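Local coordinates for protein extracellular sialidase/neuraminidase, putative (Aspergillus fumigatus, PDB 2XZI) that is a Kdnase of the sialidase family, probably extracellular, hydrolysing glycosides of the deaminated sialic acid Kdn, at residues A[154-159]-A[163-168]. Residues are numbered along the deposited sequence; the frame is centred on the assembly and turned at random.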
loop_
_atom_site.group_PDB
_atom_site.type_symbol
_atom_site.label_atom_id
_atom_site.label_comp_id
_atom_site.label_asym_id
_atom_site.label_seq_id
_atom_site.Cartn_x
_atom_site.Cartn_y
_atom_site.Cartn_z
ATOM N N TYR A 154 12.626 5.448 -7.254
ATOM C CA TYR A 154 12.549 4.984 -8.624
ATOM C C TYR A 154 11.138 5.059 -9.173
ATOM O O TYR A 154 10.160 4.995 -8.422
ATOM C CB TYR A 154 13.027 3.545 -8.663
ATOM C CG TYR A 154 14.530 3.395 -8.807
ATOM C CD1 TYR A 154 15.374 3.350 -7.687
ATOM C CD2 TYR A 154 15.111 3.272 -10.064
ATOM C CE1 TYR A 154 16.750 3.174 -7.835
ATOM C CE2 TYR A 154 16.497 3.098 -10.206
ATOM C CZ TYR A 154 17.303 3.064 -9.102
ATOM O OH TYR A 154 18.665 2.886 -9.264
ATOM N N LEU A 155 11.039 5.163 -10.494
ATOM C CA LEU A 155 9.751 5.130 -11.175
ATOM C C LEU A 155 9.785 4.170 -12.346
ATOM O O LEU A 155 10.665 4.255 -13.204
ATOM C CB LEU A 155 9.365 6.533 -11.658
ATOM C CG LEU A 155 8.040 6.651 -12.410
ATOM C CD1 LEU A 155 6.823 6.339 -11.514
ATOM C CD2 LEU A 155 7.907 8.044 -13.037
ATOM N N THR A 156 8.823 3.255 -12.369
ATOM C CA THR A 156 8.576 2.425 -13.546
ATOM C C THR A 156 7.124 2.632 -13.969
ATOM O O THR A 156 6.302 3.169 -13.207
ATOM C CB THR A 156 8.906 0.942 -13.264
ATOM O OG1 THR A 156 8.537 0.146 -14.403
ATOM C CG2 THR A 156 8.160 0.429 -12.041
ATOM N N GLU A 157 6.806 2.257 -15.201
ATOM C CA GLU A 157 5.420 2.320 -15.639
ATOM C C GLU A 157 5.107 1.217 -16.624
ATOM O O GLU A 157 6.011 0.603 -17.192
ATOM C CB GLU A 157 5.057 3.701 -16.198
ATOM C CG GLU A 157 5.736 4.069 -17.505
ATOM C CD GLU A 157 7.178 4.492 -17.336
ATOM O OE1 GLU A 157 7.473 5.247 -16.383
ATOM O OE2 GLU A 157 8.015 4.089 -18.167
ATOM N N SER A 158 3.818 0.949 -16.761
ATOM C CA SER A 158 3.329 -0.017 -17.736
ATOM C C SER A 158 2.353 0.659 -18.680
ATOM O O SER A 158 1.504 1.446 -18.255
ATOM C CB SER A 158 2.666 -1.197 -17.024
ATOM O OG SER A 158 2.023 -2.073 -17.948
ATOM N N ARG A 159 2.489 0.332 -19.973
ATOM C CA ARG A 159 1.587 0.867 -20.997
ATOM C C ARG A 159 0.633 -0.202 -21.526
ATOM O O ARG A 159 -0.157 0.071 -22.436
ATOM C CB ARG A 159 2.380 1.411 -22.189
ATOM C CG ARG A 159 3.590 2.253 -21.865
ATOM C CD ARG A 159 3.223 3.575 -21.202
ATOM N NE ARG A 159 4.405 4.427 -21.064
ATOM C CZ ARG A 159 4.359 5.734 -20.806
ATOM N NH1 ARG A 159 3.189 6.344 -20.594
ATOM N NH2 ARG A 159 5.497 6.422 -20.714
ATOM N N ASN A 163 1.046 -5.752 -18.010
ATOM C CA ASN A 163 1.713 -6.943 -18.553
ATOM C C ASN A 163 3.248 -6.851 -18.516
ATOM O O ASN A 163 3.945 -7.822 -18.185
ATOM C CB ASN A 163 1.218 -7.244 -19.969
ATOM C CG ASN A 163 1.599 -8.632 -20.428
ATOM O OD1 ASN A 163 1.489 -9.592 -19.672
ATOM N ND2 ASN A 163 2.048 -8.746 -21.679
ATOM N N THR A 164 3.768 -5.670 -18.840
ATOM C CA THR A 164 5.197 -5.429 -18.764
ATOM C C THR A 164 5.469 -4.051 -18.179
ATOM O O THR A 164 4.611 -3.158 -18.206
ATOM C CB THR A 164 5.886 -5.517 -20.141
ATOM O OG1 THR A 164 5.391 -4.471 -20.973
ATOM C CG2 THR A 164 5.644 -6.879 -20.824
ATOM N N TRP A 165 6.685 -3.913 -17.671
ATOM C CA TRP A 165 7.147 -2.742 -16.927
ATOM C C TRP A 165 8.475 -2.240 -17.471
ATOM O O TRP A 165 9.356 -3.026 -17.807
ATOM C CB TRP A 165 7.311 -3.126 -15.443
ATOM C CG TRP A 165 5.993 -3.458 -14.859
ATOM C CD1 TRP A 165 5.395 -4.699 -14.819
ATOM C CD2 TRP A 165 5.047 -2.538 -14.324
ATOM N NE1 TRP A 165 4.149 -4.600 -14.259
ATOM C CE2 TRP A 165 3.907 -3.284 -13.946
ATOM C CE3 TRP A 165 5.051 -1.152 -14.111
ATOM C CZ2 TRP A 165 2.765 -2.684 -13.376
ATOM C CZ3 TRP A 165 3.925 -0.551 -13.542
ATOM C CH2 TRP A 165 2.793 -1.323 -13.185
ATOM N N SER A 166 8.620 -0.922 -17.535
ATOM C CA SER A 166 9.872 -0.324 -17.955
ATOM C C SER A 166 10.975 -0.538 -16.902
ATOM O O SER A 166 10.690 -0.733 -15.717
ATOM C CB SER A 166 9.653 1.155 -18.225
ATOM O OG SER A 166 9.270 1.824 -17.038
ATOM N N LYS A 167 12.234 -0.516 -17.330
ATOM C CA LYS A 167 13.336 -0.538 -16.366
ATOM C C LYS A 167 13.183 0.691 -15.467
ATOM O O LYS A 167 13.050 1.804 -15.976
ATOM C CB LYS A 167 14.696 -0.488 -17.060
ATOM C CG LYS A 167 15.854 -0.559 -16.074
ATOM C CD LYS A 167 17.156 -0.942 -16.765
ATOM C CE LYS A 167 18.342 -0.288 -16.085
ATOM N NZ LYS A 167 18.478 1.138 -16.479
ATOM N N PRO A 168 13.175 0.482 -14.137
ATOM C CA PRO A 168 12.942 1.647 -13.274
ATOM C C PRO A 168 13.976 2.751 -13.461
ATOM O O PRO A 168 15.172 2.462 -13.589
ATOM C CB PRO A 168 13.018 1.060 -11.865
ATOM C CG PRO A 168 12.646 -0.394 -12.040
ATOM C CD PRO A 168 13.282 -0.767 -13.357
HETATM O O HOH W 1 4.535 -1.471 -20.790
#
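T156 and S158 on the strand face P168 and W165 on the returning loop, the two segments running roughly antiparallel, 151° apart. This is an Asp-box hairpin, the S-x-D-x-G-x-T-W turn of sialidase propellers, joining the third and fourth strands of one blade (152-158 and 169-170). Between 154-159 and 163-168 a single backbone hydrogen bond runs from S166 N to E157 O (3.0 Å). The return bond is replaced by a side chain: E157 N donates to S166 OG at 3.1 Å, nearly straight. That hydroxyl in turn donates to E157 OE2 (2.8 Å), above the carboxylate plane; a bend at chi2 (-77°) folds the carboxylate back toward S166. T156 OG1, anti to its own nitrogen, donates to S166 O at 2.7 Å. Nearer the turn, S158 OG accepts from G162 N and lies 2.8 Å from T164 O, while T164 OG1 is hydrogen-bonded to D160 OD2. A water bridges R159 N and T164 O. At the far end, P168 CB packs against Y154 CD2. The W165 indole, edge-to-face with Y72, lies with one face against S158, whose CB sits 3.6 Å from the centroid of the six-membered ring, 4° off the normal, a CH-pi contact.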